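Local coordinates for protein auracyanin-A (Chloroflexus aurantiacus, PDB 2AAN) that binds a single copper ion in a cupredoxin fold and probably serves as a soluble electron acceptor for alternative complex III, at residues 83-88 / 95-100. Residues are numbered along the deposited sequence; the frame is centred on the assembly and turned at random.
Sequences AANYLP and IAESPL
Asn85 reaches across to the turn that follows strand 94-97. Its CG lies anti to the backbone N (chi1 -158°), which brings the amide up to Ser98 and Leu100. Asn85 ND2 donates a hydrogen bond to Ser98 O at 2.7 Å. The amide N meets this carbonyl nearly end-on, at a C=O...N angle of 163°, but the bond itself is bent, with an N-H...O angle of 141°. Asn85 OD1 rests against Leu100 CB at 3.3 Å and accepts a hydrogen bond from Asn59 ND2. The side chain of Leu100 lies about 7 Å from the copper. Tyr86 comes next. Tyr86 CE1 lies 4.1 Å from Leu100 CD2, an oblique apolar contact, while its OH is hydrogen-bonded to Gln57 NE2. Leu87 then points its CD1 at the carboxylate of Glu97, with CD1 3.3 Å from Glu97 CD. The charge of Glu97 is met by a salt bridge from OE2 to Lys91. Ser98 OG donates a hydrogen bond to Pro99 O and is hydrogen-bonded to Trp60 N, so the turn carrying the acceptor is itself tied down. The loop after helix 67-80 is thus joined to the end of edge strand 94-97 and the loop that follows it. With ND2 donating to Ser98 O and OD1 accepting from Asn59, the two ends of the amide are told apart and its rotation is held.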
loop_
_atom_site.group_PDB
_atom_site.type_symbol
_atom_site.label_atom_id
_atom_site.label_comp_id
_atom_site.label_asym_id
_atom_site.label_seq_id
_atom_site.Cartn_x
_atom_site.Cartn_y
_atom_site.Cartn_z
ATOM N N ALA A 83 -8.071 9.098 10.609
ATOM C CA ALA A 83 -9.343 9.244 9.926
ATOM C C ALA A 83 -9.169 9.549 8.422
ATOM O O ALA A 83 -10.081 9.305 7.650
ATOM C CB ALA A 83 -10.190 10.295 10.607
ATOM N N ALA A 84 -7.995 10.053 8.029
ATOM C CA ALA A 84 -7.611 10.279 6.634
ATOM C C ALA A 84 -6.662 9.200 6.136
ATOM O O ALA A 84 -5.933 9.415 5.159
ATOM C CB ALA A 84 -6.931 11.615 6.498
ATOM N N ASN A 85 -6.635 8.065 6.835
ATOM C CA ASN A 85 -5.790 6.936 6.466
ATOM C C ASN A 85 -4.329 7.359 6.434
ATOM O O ASN A 85 -3.562 6.836 5.652
ATOM C CB ASN A 85 -6.231 6.361 5.096
ATOM C CG ASN A 85 -5.784 4.872 4.857
ATOM O OD1 ASN A 85 -5.220 4.206 5.729
ATOM N ND2 ASN A 85 -6.061 4.371 3.661
ATOM N N TYR A 86 -3.936 8.299 7.297
ATOM C CA TYR A 86 -2.564 8.814 7.288
ATOM C C TYR A 86 -2.151 9.130 5.864
ATOM O O TYR A 86 -1.056 8.773 5.431
ATOM C CB TYR A 86 -1.590 7.821 7.922
ATOM C CG TYR A 86 -1.900 7.528 9.379
ATOM C CD1 TYR A 86 -2.526 6.357 9.744
ATOM C CD2 TYR A 86 -1.576 8.435 10.385
ATOM C CE1 TYR A 86 -2.802 6.076 11.083
ATOM C CE2 TYR A 86 -1.853 8.164 11.738
ATOM C CZ TYR A 86 -2.479 6.970 12.062
ATOM O OH TYR A 86 -2.769 6.689 13.382
ATOM N N LEU A 87 -3.028 9.814 5.138
ATOM C CA LEU A 87 -2.737 10.186 3.750
ATOM C C LEU A 87 -3.183 11.599 3.457
ATOM O O LEU A 87 -4.088 12.114 4.105
ATOM C CB LEU A 87 -3.487 9.261 2.799
ATOM C CG LEU A 87 -2.893 7.891 2.538
ATOM C CD1 LEU A 87 -3.887 7.161 1.654
ATOM C CD2 LEU A 87 -1.542 7.983 1.870
ATOM N N PRO A 88 -2.537 12.234 2.476
ATOM C CA PRO A 88 -3.025 13.530 1.996
ATOM C C PRO A 88 -4.306 13.405 1.180
ATOM O O PRO A 88 -4.530 12.395 0.483
ATOM C CB PRO A 88 -1.894 14.021 1.103
ATOM C CG PRO A 88 -1.256 12.806 0.626
ATOM C CD PRO A 88 -1.354 11.781 1.735
ATOM N N ILE A 95 -2.393 5.991 -6.643
ATOM C CA ILE A 95 -3.127 5.194 -7.615
ATOM C C ILE A 95 -4.244 4.412 -6.954
ATOM O O ILE A 95 -5.362 4.291 -7.504
ATOM C CB ILE A 95 -2.188 4.243 -8.370
ATOM C CG1 ILE A 95 -1.167 5.068 -9.176
ATOM C CG2 ILE A 95 -2.986 3.367 -9.300
ATOM C CD1 ILE A 95 -0.028 4.280 -9.732
ATOM N N ALA A 96 -3.938 3.834 -5.800
ATOM C CA ALA A 96 -4.930 3.060 -5.064
ATOM C C ALA A 96 -4.575 3.060 -3.584
ATOM O O ALA A 96 -3.385 3.181 -3.241
ATOM C CB ALA A 96 -4.988 1.641 -5.622
ATOM N N GLU A 97 -5.611 2.986 -2.731
ATOM C CA GLU A 97 -5.443 2.959 -1.286
ATOM C C GLU A 97 -6.253 1.857 -0.652
ATOM O O GLU A 97 -7.482 1.834 -0.779
ATOM C CB GLU A 97 -5.940 4.246 -0.604
ATOM C CG GLU A 97 -5.480 5.544 -1.096
ATOM C CD GLU A 97 -6.327 6.701 -0.515
ATOM O OE1 GLU A 97 -7.166 6.476 0.387
ATOM O OE2 GLU A 97 -6.145 7.839 -0.954
ATOM N N SER A 98 -5.582 0.985 0.092
ATOM C CA SER A 98 -6.306 0.081 0.970
ATOM C C SER A 98 -6.954 0.905 2.096
ATOM O O SER A 98 -6.446 1.945 2.506
ATOM C CB SER A 98 -5.416 -1.010 1.555
ATOM O OG SER A 98 -4.701 -0.510 2.652
ATOM N N PRO A 99 -8.091 0.433 2.600
ATOM C CA PRO A 99 -8.539 0.947 3.867
ATOM C C PRO A 99 -7.441 0.707 4.910
ATOM O O PRO A 99 -6.558 -0.127 4.703
ATOM C CB PRO A 99 -9.760 0.069 4.164
ATOM C CG PRO A 99 -10.217 -0.382 2.871
ATOM C CD PRO A 99 -8.988 -0.599 2.085
ATOM N N LEU A 100 -7.522 1.413 6.030
ATOM C CA LEU A 100 -6.614 1.234 7.126
ATOM C C LEU A 100 -6.928 -0.041 7.860
ATOM O O LEU A 100 -8.044 -0.248 8.288
ATOM C CB LEU A 100 -6.745 2.402 8.076
ATOM C CG LEU A 100 -5.737 2.615 9.194
ATOM C CD1 LEU A 100 -4.316 2.687 8.711
ATOM C CD2 LEU A 100 -6.069 3.915 9.872
#